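Local coordinates for neutral ceramidase (Pseudomonas aeruginosa, PDB 2ZWS), which catalyses the hydrolysis of the N-acyl bond of ceramides to sphingosine and free fatty acid, and also the reverse synthesis, using a zinc ion, at residues A[47-56]-A[291-299]; A[385-393]-A[496-504]. All blocks are in the same frame, centred on the assembly; numbering follows the deposited sequence.

Interaction 1 (A[47-56]-A[291-299]); sequences IEEAASGRRL and VLGELDSRF. With PLM (palmitic acid), chain G.
Leu295, where strand 295-303 begins, packs against the β-hairpin formed by strands 41-49 and 55-61, so the contact joins the edge of the four-stranded sheet to the larger mixed sheet. Its CD1 lies 3.5 Å from Ile47 O and 3.9 Å from Ile47 CG2, the two side chains crossing at nearly a right angle, while Leu295 CB meets Leu56 CD1. The other branch of Leu56, CD2, rests 3.9 Å from Ser297 CB; Ser297 OG turns to Asn89 O. Glu49 holds its CG anti to the backbone N (chi1 -151°) and extends beyond it, carrying the carboxylate over the Glu294-Leu295 backbone. There Leu295 N donates to Glu49 OE1 (3.1 Å) almost straight, at 171°, entering steeply from above the carboxylate plane. Arg54 bends at chi2 (-123°), passing its CD 3.2 Å from Leu295 O and bringing the side chain alongside that of Asp296, pointing the same way. Arg54, Asp296 and Arg298 form a salt-bridge network: Asp296 OD1 stands over the Arg54 guanidinium face, a long, purely electrostatic pairing with NH1, and takes a weak in-plane bond from Arg298 NH1 (3.1 Å). O2 of the bound palmitic acid lies over one face of the Arg298 guanidinium, 3.1 Å from NH2, which itself bonds to Leu490 O.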
loop_
_atom_site.group_PDB
_atom_site.type_symbol
_atom_site.label_atom_id
_atom_site.label_comp_id
_atom_site.label_asym_id
_atom_site.label_seq_id
_atom_site.Cartn_x
_atom_site.Cartn_y
_atom_site.Cartn_z
ATOM N N ILE A 47 -14.498 -6.037 -12.409
ATOM C CA ILE A 47 -15.319 -5.415 -13.448
ATOM C C ILE A 47 -15.547 -6.413 -14.558
ATOM O O ILE A 47 -14.616 -7.066 -15.005
ATOM C CB ILE A 47 -14.626 -4.164 -14.052
ATOM C CG1 ILE A 47 -14.218 -3.183 -12.947
ATOM C CG2 ILE A 47 -15.539 -3.480 -15.092
ATOM C CD1 ILE A 47 -13.281 -2.096 -13.450
ATOM N N GLU A 48 -16.786 -6.534 -15.006
ATOM C CA GLU A 48 -17.104 -7.458 -16.090
ATOM C C GLU A 48 -17.871 -6.728 -17.161
ATOM O O GLU A 48 -18.735 -5.898 -16.869
ATOM C CB GLU A 48 -18.033 -8.571 -15.630
ATOM C CG GLU A 48 -17.561 -9.457 -14.550
ATOM C CD GLU A 48 -18.314 -10.786 -14.559
ATOM O OE1 GLU A 48 -19.571 -10.805 -14.721
ATOM O OE2 GLU A 48 -17.644 -11.822 -14.395
ATOM N N GLU A 49 -17.575 -7.057 -18.406
ATOM C CA GLU A 49 -18.295 -6.459 -19.508
ATOM C C GLU A 49 -19.556 -7.296 -19.659
ATOM O O GLU A 49 -19.488 -8.515 -19.724
ATOM C CB GLU A 49 -17.426 -6.515 -20.766
ATOM C CG GLU A 49 -17.680 -5.403 -21.764
ATOM C CD GLU A 49 -16.963 -5.642 -23.081
ATOM O OE1 GLU A 49 -15.861 -6.286 -23.103
ATOM O OE2 GLU A 49 -17.516 -5.178 -24.106
ATOM N N ALA A 50 -20.722 -6.666 -19.678
ATOM C CA ALA A 50 -21.930 -7.452 -19.869
ATOM C C ALA A 50 -21.913 -8.140 -21.268
ATOM O O ALA A 50 -22.609 -9.108 -21.482
ATOM C CB ALA A 50 -23.178 -6.584 -19.662
ATOM N N ALA A 51 -21.026 -7.695 -22.164
ATOM C CA ALA A 51 -21.089 -8.073 -23.609
ATOM C C ALA A 51 -20.504 -9.352 -24.327
ATOM O O ALA A 51 -21.249 -9.872 -25.156
ATOM C CB ALA A 51 -20.863 -6.817 -24.496
ATOM N N SER A 52 -19.301 -9.937 -24.108
ATOM C CA SER A 52 -18.484 -10.141 -22.894
ATOM C C SER A 52 -19.261 -10.859 -21.775
ATOM O O SER A 52 -20.442 -11.184 -21.988
ATOM C CB SER A 52 -17.790 -8.871 -22.452
ATOM O OG SER A 52 -16.593 -8.681 -23.181
ATOM N N GLY A 53 -18.663 -11.108 -20.601
ATOM C CA GLY A 53 -17.322 -10.610 -20.196
ATOM C C GLY A 53 -16.448 -11.676 -19.583
ATOM O O GLY A 53 -16.833 -12.310 -18.612
ATOM N N ARG A 54 -15.177 -11.726 -19.956
ATOM C CA ARG A 54 -14.316 -10.571 -19.931
ATOM C C ARG A 54 -14.489 -9.894 -18.566
ATOM O O ARG A 54 -15.376 -9.057 -18.308
ATOM C CB ARG A 54 -14.381 -9.657 -21.138
ATOM C CG ARG A 54 -13.729 -10.286 -22.368
ATOM C CD ARG A 54 -12.615 -9.410 -22.945
ATOM N NE ARG A 54 -11.824 -10.171 -23.904
ATOM C CZ ARG A 54 -10.532 -10.480 -23.774
ATOM N NH1 ARG A 54 -9.824 -10.067 -22.725
ATOM N NH2 ARG A 54 -9.931 -11.194 -24.720
ATOM N N ARG A 55 -13.645 -10.372 -17.671
ATOM C CA ARG A 55 -13.556 -9.860 -16.336
ATOM C C ARG A 55 -12.116 -9.378 -16.081
ATOM O O ARG A 55 -11.158 -10.024 -16.509
ATOM C CB ARG A 55 -13.921 -10.961 -15.345
ATOM C CG ARG A 55 -13.641 -10.640 -13.905
ATOM C CD ARG A 55 -13.926 -11.852 -12.996
ATOM N NE ARG A 55 -15.328 -12.284 -13.052
ATOM C CZ ARG A 55 -15.898 -13.095 -12.161
ATOM N NH1 ARG A 55 -15.208 -13.570 -11.128
ATOM N NH2 ARG A 55 -17.166 -13.432 -12.309
ATOM N N LEU A 56 -12.014 -8.254 -15.374
ATOM C CA LEU A 56 -10.777 -7.748 -14.820
ATOM C C LEU A 56 -10.943 -7.615 -13.318
ATOM O O LEU A 56 -12.052 -7.389 -12.832
ATOM C CB LEU A 56 -10.488 -6.354 -15.393
ATOM C CG LEU A 56 -10.311 -6.266 -16.920
ATOM C CD1 LEU A 56 -10.205 -4.807 -17.290
ATOM C CD2 LEU A 56 -9.096 -7.021 -17.408
ATOM N N VAL A 291 -17.852 5.838 -18.808
ATOM C CA VAL A 291 -16.952 4.851 -19.420
ATOM C C VAL A 291 -17.791 3.834 -20.183
ATOM O O VAL A 291 -18.695 3.217 -19.636
ATOM C CB VAL A 291 -16.096 4.177 -18.337
ATOM C CG1 VAL A 291 -15.200 3.071 -18.930
ATOM C CG2 VAL A 291 -15.254 5.223 -17.615
ATOM N N LEU A 292 -17.496 3.695 -21.470
ATOM C CA LEU A 292 -18.169 2.751 -22.345
ATOM C C LEU A 292 -17.180 2.047 -23.252
ATOM O O LEU A 292 -16.189 2.644 -23.699
ATOM C CB LEU A 292 -19.206 3.474 -23.220
ATOM C CG LEU A 292 -20.343 4.161 -22.457
ATOM C CD1 LEU A 292 -21.152 5.051 -23.402
ATOM C CD2 LEU A 292 -21.229 3.138 -21.746
ATOM N N GLY A 293 -17.456 0.785 -23.530
ATOM C CA GLY A 293 -16.624 0.020 -24.454
ATOM C C GLY A 293 -16.008 -1.220 -23.825
ATOM O O GLY A 293 -16.308 -1.584 -22.666
ATOM N N GLU A 294 -15.141 -1.865 -24.596
ATOM C CA GLU A 294 -14.624 -3.178 -24.241
ATOM C C GLU A 294 -13.715 -3.171 -23.023
ATOM O O GLU A 294 -13.136 -2.149 -22.683
ATOM C CB GLU A 294 -13.893 -3.801 -25.427
ATOM C CG GLU A 294 -12.567 -3.187 -25.722
ATOM C CD GLU A 294 -11.818 -3.864 -26.878
ATOM O OE1 GLU A 294 -11.217 -3.127 -27.665
ATOM O OE2 GLU A 294 -11.801 -5.106 -26.998
ATOM N N LEU A 295 -13.614 -4.331 -22.394
ATOM C CA LEU A 295 -12.537 -4.601 -21.454
ATOM C C LEU A 295 -11.484 -5.427 -22.183
ATOM O O LEU A 295 -11.807 -6.329 -22.954
ATOM C CB LEU A 295 -13.049 -5.406 -20.248
ATOM C CG LEU A 295 -14.161 -4.773 -19.401
ATOM C CD1 LEU A 295 -14.418 -5.636 -18.175
ATOM C CD2 LEU A 295 -13.844 -3.336 -19.013
ATOM N N ASP A 296 -10.219 -5.131 -21.917
ATOM C CA ASP A 296 -9.121 -5.895 -22.501
ATOM C C ASP A 296 -7.930 -5.735 -21.588
ATOM O O ASP A 296 -7.928 -4.888 -20.660
ATOM C CB ASP A 296 -8.793 -5.344 -23.903
ATOM C CG ASP A 296 -8.038 -6.333 -24.789
ATOM O OD1 ASP A 296 -7.766 -7.485 -24.392
ATOM O OD2 ASP A 296 -7.747 -5.929 -25.928
ATOM N N SER A 297 -6.915 -6.548 -21.841
ATOM C CA SER A 297 -5.698 -6.415 -21.050
ATOM C C SER A 297 -4.523 -7.106 -21.713
ATOM O O SER A 297 -4.695 -7.975 -22.606
ATOM C CB SER A 297 -5.920 -7.018 -19.662
ATOM O OG SER A 297 -6.163 -8.411 -19.803
ATOM N N ARG A 298 -3.322 -6.724 -21.264
ATOM C CA ARG A 298 -2.099 -7.451 -21.638
ATOM C C ARG A 298 -1.193 -7.500 -20.414
ATOM O O ARG A 298 -1.293 -6.650 -19.519
ATOM C CB ARG A 298 -1.347 -6.766 -22.792
ATOM C CG ARG A 298 -2.058 -6.794 -24.132
ATOM C CD ARG A 298 -2.165 -8.198 -24.757
ATOM N NE ARG A 298 -2.663 -8.085 -26.125
ATOM C CZ ARG A 298 -3.943 -7.860 -26.438
ATOM N NH1 ARG A 298 -4.861 -7.735 -25.487
ATOM N NH2 ARG A 298 -4.306 -7.741 -27.706
ATOM N N PHE A 299 -0.326 -8.506 -20.397
ATOM C CA PHE A 299 0.604 -8.693 -19.298
ATOM C C PHE A 299 1.826 -9.423 -19.824
ATOM O O PHE A 299 1.697 -10.356 -20.630
ATOM C CB PHE A 299 -0.020 -9.561 -18.197
ATOM C CG PHE A 299 0.944 -9.937 -17.106
ATOM C CD1 PHE A 299 1.010 -9.180 -15.944
ATOM C CD2 PHE A 299 1.796 -11.040 -17.243
ATOM C CE1 PHE A 299 1.921 -9.479 -14.951
ATOM C CE2 PHE A 299 2.686 -11.358 -16.238
ATOM C CZ PHE A 299 2.756 -10.587 -15.101
HETATM C C1 PLM G . -5.040 -11.461 -27.861
HETATM O O1 PLM G . -6.017 -11.665 -27.096
HETATM O O2 PLM G . -5.111 -10.543 -28.714
HETATM C C2 PLM G . -3.797 -12.312 -27.764
HETATM C C3 PLM G . -3.323 -12.348 -26.313
HETATM C C4 PLM G . -2.173 -13.334 -26.151
HETATM C C5 PLM G . -2.594 -14.802 -26.121
HETATM C C6 PLM G . -1.415 -15.637 -25.633
HETATM C C7 PLM G . -0.634 -16.235 -26.798
HETATM C C8 PLM G . 0.708 -15.549 -27.013
HETATM C C9 PLM G . 1.551 -16.310 -28.034
HETATM C CA PLM G . 2.042 -15.409 -29.161
HETATM C CB PLM G . 3.441 -14.870 -28.872
HETATM C CC PLM G . 3.495 -13.374 -29.155
HETATM C CD PLM G . 4.565 -13.038 -30.189
HETATM C CE PLM G . 4.345 -11.662 -30.810
HETATM C CF PLM G . 5.073 -10.565 -30.036
HETATM C CG PLM G . 6.536 -10.451 -30.451
#

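Interaction 2 (A[385-393]-A[496-504]); sequences PYPWTPTVL and AIAPDLSCC
Tyr386 and Leu501 make the tightest apolar meeting between the loop leading into strand 392-400 and the irregular segment 496-504, which contains an Asx turn and a vicinal disulfide. The apolar contacts form two patches. In the first, the two side chains run alongside one another, pointing opposite ways, and Leu501 CD2 comes to 3.3 Å from Tyr386 CD1, placed obliquely to the ring; Leu501 CD1 touches the ring base and Tyr386 CB. Pro385 CB covers one face of the same ring, offset toward its rim, and Leu501 also packs on Tyr108. In the second patch, Val392 at the strand start sets CG1 anti to its backbone N (chi1 171°), which spreads its methyls along the facing chain: CG1 lies 3.9 Å from Ala498 CA and 4.3 Å from Ala496 CB, whereas CG2 packs on Pro499 CD at 3.8 Å. Phe301 of strand 295-303 lies against both Val392 and Ala498.

No hydrogen bond crosses between the segments; the polar bonds shape 496-504 itself. Asp500 OD1 accepts from Ser502 N (3.0 Å), closing the Asx turn, and from Ser502 OG (2.6 Å); the two donors approach from the same face of the carboxylate plane, the amide on the anti side and the hydroxyl on the syn side.

Adjacent Cys503 and Cys504 are disulfide-linked at the surface and occupy two conformers, so details there are less certain. In one of them, Tyr386 OH sits 3.7 Å from Cys503 SG and equally far from Cys504 SG.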
loop_
_atom_site.group_PDB
_atom_site.type_symbol
_atom_site.label_atom_id
_atom_site.label_comp_id
_atom_site.label_asym_id
_atom_site.label_seq_id
_atom_site.Cartn_x
_atom_site.Cartn_y
_atom_site.Cartn_z
ATOM N N PRO A 385 23.913 -16.285 -3.890
ATOM C CA PRO A 385 23.340 -17.010 -5.029
ATOM C C PRO A 385 22.187 -16.285 -5.696
ATOM O O PRO A 385 21.827 -16.627 -6.821
ATOM C CB PRO A 385 22.818 -18.324 -4.411
ATOM C CG PRO A 385 23.089 -18.238 -2.974
ATOM C CD PRO A 385 23.435 -16.850 -2.613
ATOM N N TYR A 386 21.632 -15.291 -5.007
ATOM C CA TYR A 386 20.519 -14.503 -5.535
ATOM C C TYR A 386 20.815 -13.007 -5.551
ATOM O O TYR A 386 21.375 -12.464 -4.594
ATOM C CB TYR A 386 19.264 -14.741 -4.696
ATOM C CG TYR A 386 18.903 -16.193 -4.612
ATOM C CD1 TYR A 386 18.345 -16.853 -5.705
ATOM C CD2 TYR A 386 19.189 -16.930 -3.466
ATOM C CE1 TYR A 386 18.025 -18.211 -5.652
ATOM C CE2 TYR A 386 18.884 -18.289 -3.406
ATOM C CZ TYR A 386 18.301 -18.919 -4.493
ATOM O OH TYR A 386 17.996 -20.273 -4.407
ATOM N N PRO A 387 20.403 -12.318 -6.626
ATOM C CA PRO A 387 20.581 -10.852 -6.591
ATOM C C PRO A 387 19.722 -10.281 -5.464
ATOM O O PRO A 387 18.707 -10.898 -5.093
ATOM C CB PRO A 387 20.056 -10.377 -7.956
ATOM C CG PRO A 387 19.235 -11.483 -8.472
ATOM C CD PRO A 387 19.713 -12.781 -7.839
ATOM N N TRP A 388 20.119 -9.138 -4.905
ATOM C CA TRP A 388 19.349 -8.533 -3.811
ATOM C C TRP A 388 18.118 -7.793 -4.324
ATOM O O TRP A 388 17.288 -7.356 -3.536
ATOM C CB TRP A 388 20.207 -7.557 -3.018
ATOM C CG TRP A 388 21.321 -8.204 -2.266
ATOM C CD1 TRP A 388 21.667 -9.534 -2.238
ATOM C CD2 TRP A 388 22.243 -7.523 -1.426
ATOM N NE1 TRP A 388 22.774 -9.711 -1.422
ATOM C CE2 TRP A 388 23.147 -8.486 -0.920
ATOM C CE3 TRP A 388 22.402 -6.174 -1.056
ATOM C CZ2 TRP A 388 24.187 -8.141 -0.048
ATOM C CZ3 TRP A 388 23.446 -5.832 -0.191
ATOM C CH2 TRP A 388 24.319 -6.808 0.294
ATOM N N THR A 389 18.037 -7.620 -5.642
ATOM C CA THR A 389 16.965 -6.861 -6.259
ATOM C C THR A 389 16.413 -7.667 -7.437
ATOM O O THR A 389 17.090 -8.537 -7.960
ATOM C CB THR A 389 17.474 -5.481 -6.748
ATOM O OG1 THR A 389 18.760 -5.627 -7.385
ATOM C CG2 THR A 389 17.577 -4.497 -5.594
ATOM N N PRO A 390 15.145 -7.415 -7.832
ATOM C CA PRO A 390 14.563 -8.195 -8.946
ATOM C C PRO A 390 15.200 -7.979 -10.312
ATOM O O PRO A 390 15.822 -6.947 -10.560
ATOM C CB PRO A 390 13.093 -7.739 -8.991
ATOM C CG PRO A 390 13.019 -6.499 -8.175
ATOM C CD PRO A 390 14.174 -6.474 -7.225
ATOM N N THR A 391 15.001 -8.956 -11.190
ATOM C CA THR A 391 15.496 -8.924 -12.559
ATOM C C THR A 391 14.403 -9.151 -13.594
ATOM O O THR A 391 14.574 -8.782 -14.746
ATOM C CB THR A 391 16.595 -9.975 -12.763
ATOM O OG1 THR A 391 16.061 -11.284 -12.544
ATOM C CG2 THR A 391 17.770 -9.721 -11.787
ATOM N N VAL A 392 13.299 -9.792 -13.188
ATOM C CA VAL A 392 12.215 -10.117 -14.123
ATOM C C VAL A 392 10.999 -9.387 -13.588
ATOM O O VAL A 392 10.589 -9.638 -12.453
ATOM C CB VAL A 392 11.950 -11.646 -14.204
ATOM C CG1 VAL A 392 10.662 -11.941 -15.015
ATOM C CG2 VAL A 392 13.189 -12.386 -14.745
ATOM N N LEU A 393 10.463 -8.468 -14.379
ATOM C CA LEU A 393 9.463 -7.529 -13.857
ATOM C C LEU A 393 8.173 -7.539 -14.670
ATOM O O LEU A 393 8.212 -7.701 -15.891
ATOM C CB LEU A 393 10.045 -6.106 -13.810
ATOM C CG LEU A 393 11.193 -5.920 -12.794
ATOM C CD1 LEU A 393 11.793 -4.580 -13.001
ATOM C CD2 LEU A 393 10.657 -6.066 -11.374
ATOM N N ALA A 496 8.881 -14.034 -19.711
ATOM C CA ALA A 496 9.969 -14.726 -19.057
ATOM C C ALA A 496 9.471 -15.083 -17.672
ATOM O O ALA A 496 8.286 -14.989 -17.401
ATOM C CB ALA A 496 11.106 -13.712 -18.886
ATOM N N ILE A 497 10.295 -15.689 -16.837
ATOM C CA ILE A 497 9.916 -16.833 -16.047
ATOM C C ILE A 497 10.349 -16.061 -14.789
ATOM O O ILE A 497 11.520 -15.688 -14.682
ATOM C CB ILE A 497 10.771 -18.095 -16.133
ATOM C CG1 ILE A 497 10.381 -18.918 -17.360
ATOM C CG2 ILE A 497 10.524 -18.928 -14.864
ATOM C CD1 ILE A 497 8.902 -19.258 -17.424
ATOM N N ALA A 498 9.424 -15.729 -13.883
ATOM C CA ALA A 498 9.791 -14.973 -12.690
ATOM C C ALA A 498 10.472 -15.933 -11.713
ATOM O O ALA A 498 9.916 -16.979 -11.392
ATOM C CB ALA A 498 8.576 -14.349 -12.052
ATOM N N PRO A 499 11.690 -15.601 -11.257
ATOM C CA PRO A 499 12.399 -16.526 -10.356
ATOM C C PRO A 499 11.618 -16.800 -9.070
ATOM O O PRO A 499 11.056 -15.886 -8.480
ATOM C CB PRO A 499 13.709 -15.792 -10.053
ATOM C CG PRO A 499 13.904 -14.858 -11.189
ATOM C CD PRO A 499 12.499 -14.410 -11.571
ATOM N N ASP A 500 11.567 -18.059 -8.653
ATOM C CA ASP A 500 10.919 -18.435 -7.401
ATOM C C ASP A 500 11.997 -18.561 -6.328
ATOM O O ASP A 500 12.860 -19.459 -6.369
ATOM C CB ASP A 500 10.137 -19.743 -7.591
ATOM C CG ASP A 500 9.349 -20.178 -6.352
ATOM O OD1 ASP A 500 9.456 -19.551 -5.277
ATOM O OD2 ASP A 500 8.610 -21.183 -6.461
ATOM N N LEU A 501 11.967 -17.634 -5.383
ATOM C CA LEU A 501 12.987 -17.571 -4.333
ATOM C C LEU A 501 12.420 -18.070 -3.008
ATOM O O LEU A 501 13.029 -17.915 -1.943
ATOM C CB LEU A 501 13.529 -16.156 -4.195
ATOM C CG LEU A 501 14.307 -15.545 -5.374
ATOM C CD1 LEU A 501 15.194 -14.370 -4.874
ATOM C CD2 LEU A 501 15.114 -16.534 -6.176
ATOM N N SER A 502 11.251 -18.702 -3.083
ATOM C CA SER A 502 10.537 -19.126 -1.887
ATOM C C SER A 502 11.292 -20.156 -1.018
ATOM O O SER A 502 11.088 -20.180 0.189
ATOM C CB SER A 502 9.136 -19.642 -2.235
ATOM O OG SER A 502 9.220 -20.832 -3.003
ATOM N N CYS A 503 12.139 -20.977 -1.656
ATOM C CA CYS A 503 12.897 -22.030 -0.944
ATOM C C CYS A 503 13.831 -21.506 0.125
ATOM O O CYS A 503 14.098 -22.184 1.130
ATOM C CB CYS A 503 13.755 -22.861 -1.914
ATOM S SG CYS A 503 15.164 -21.961 -2.680
ATOM N N CYS A 504 14.358 -20.312 -0.110
ATOM C CA CYS A 504 15.665 -19.982 0.423
ATOM C C CYS A 504 15.712 -18.607 1.081
ATOM O O CYS A 504 16.710 -17.878 0.990
ATOM C CB CYS A 504 16.715 -20.169 -0.674
ATOM S SG CYS A 504 16.725 -21.854 -1.329
#

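In the fold
Interactions 1 and 2 reach one sheet through neighbouring antiparallel strands, 295-303 and 392-400. Their centres are 32 Å apart and their nearest atoms about 6 Å, without touching; further along the same strand as Phe299 of interaction 1, Phe301 reaches interaction 2. Both come near residues inferred to bind substrate. The Ser297 side chain is about 7 Å from that of Asp87, whereas the Ala498 side chain is about 4 Å from that of Gln68, and the Leu501 side chain about 8 Å from that of Ser106; Gln68 also bonds to Val392 O. The palmitic acid that Arg298 meets is about 13 Å from the Ala496 side chain of interaction 2.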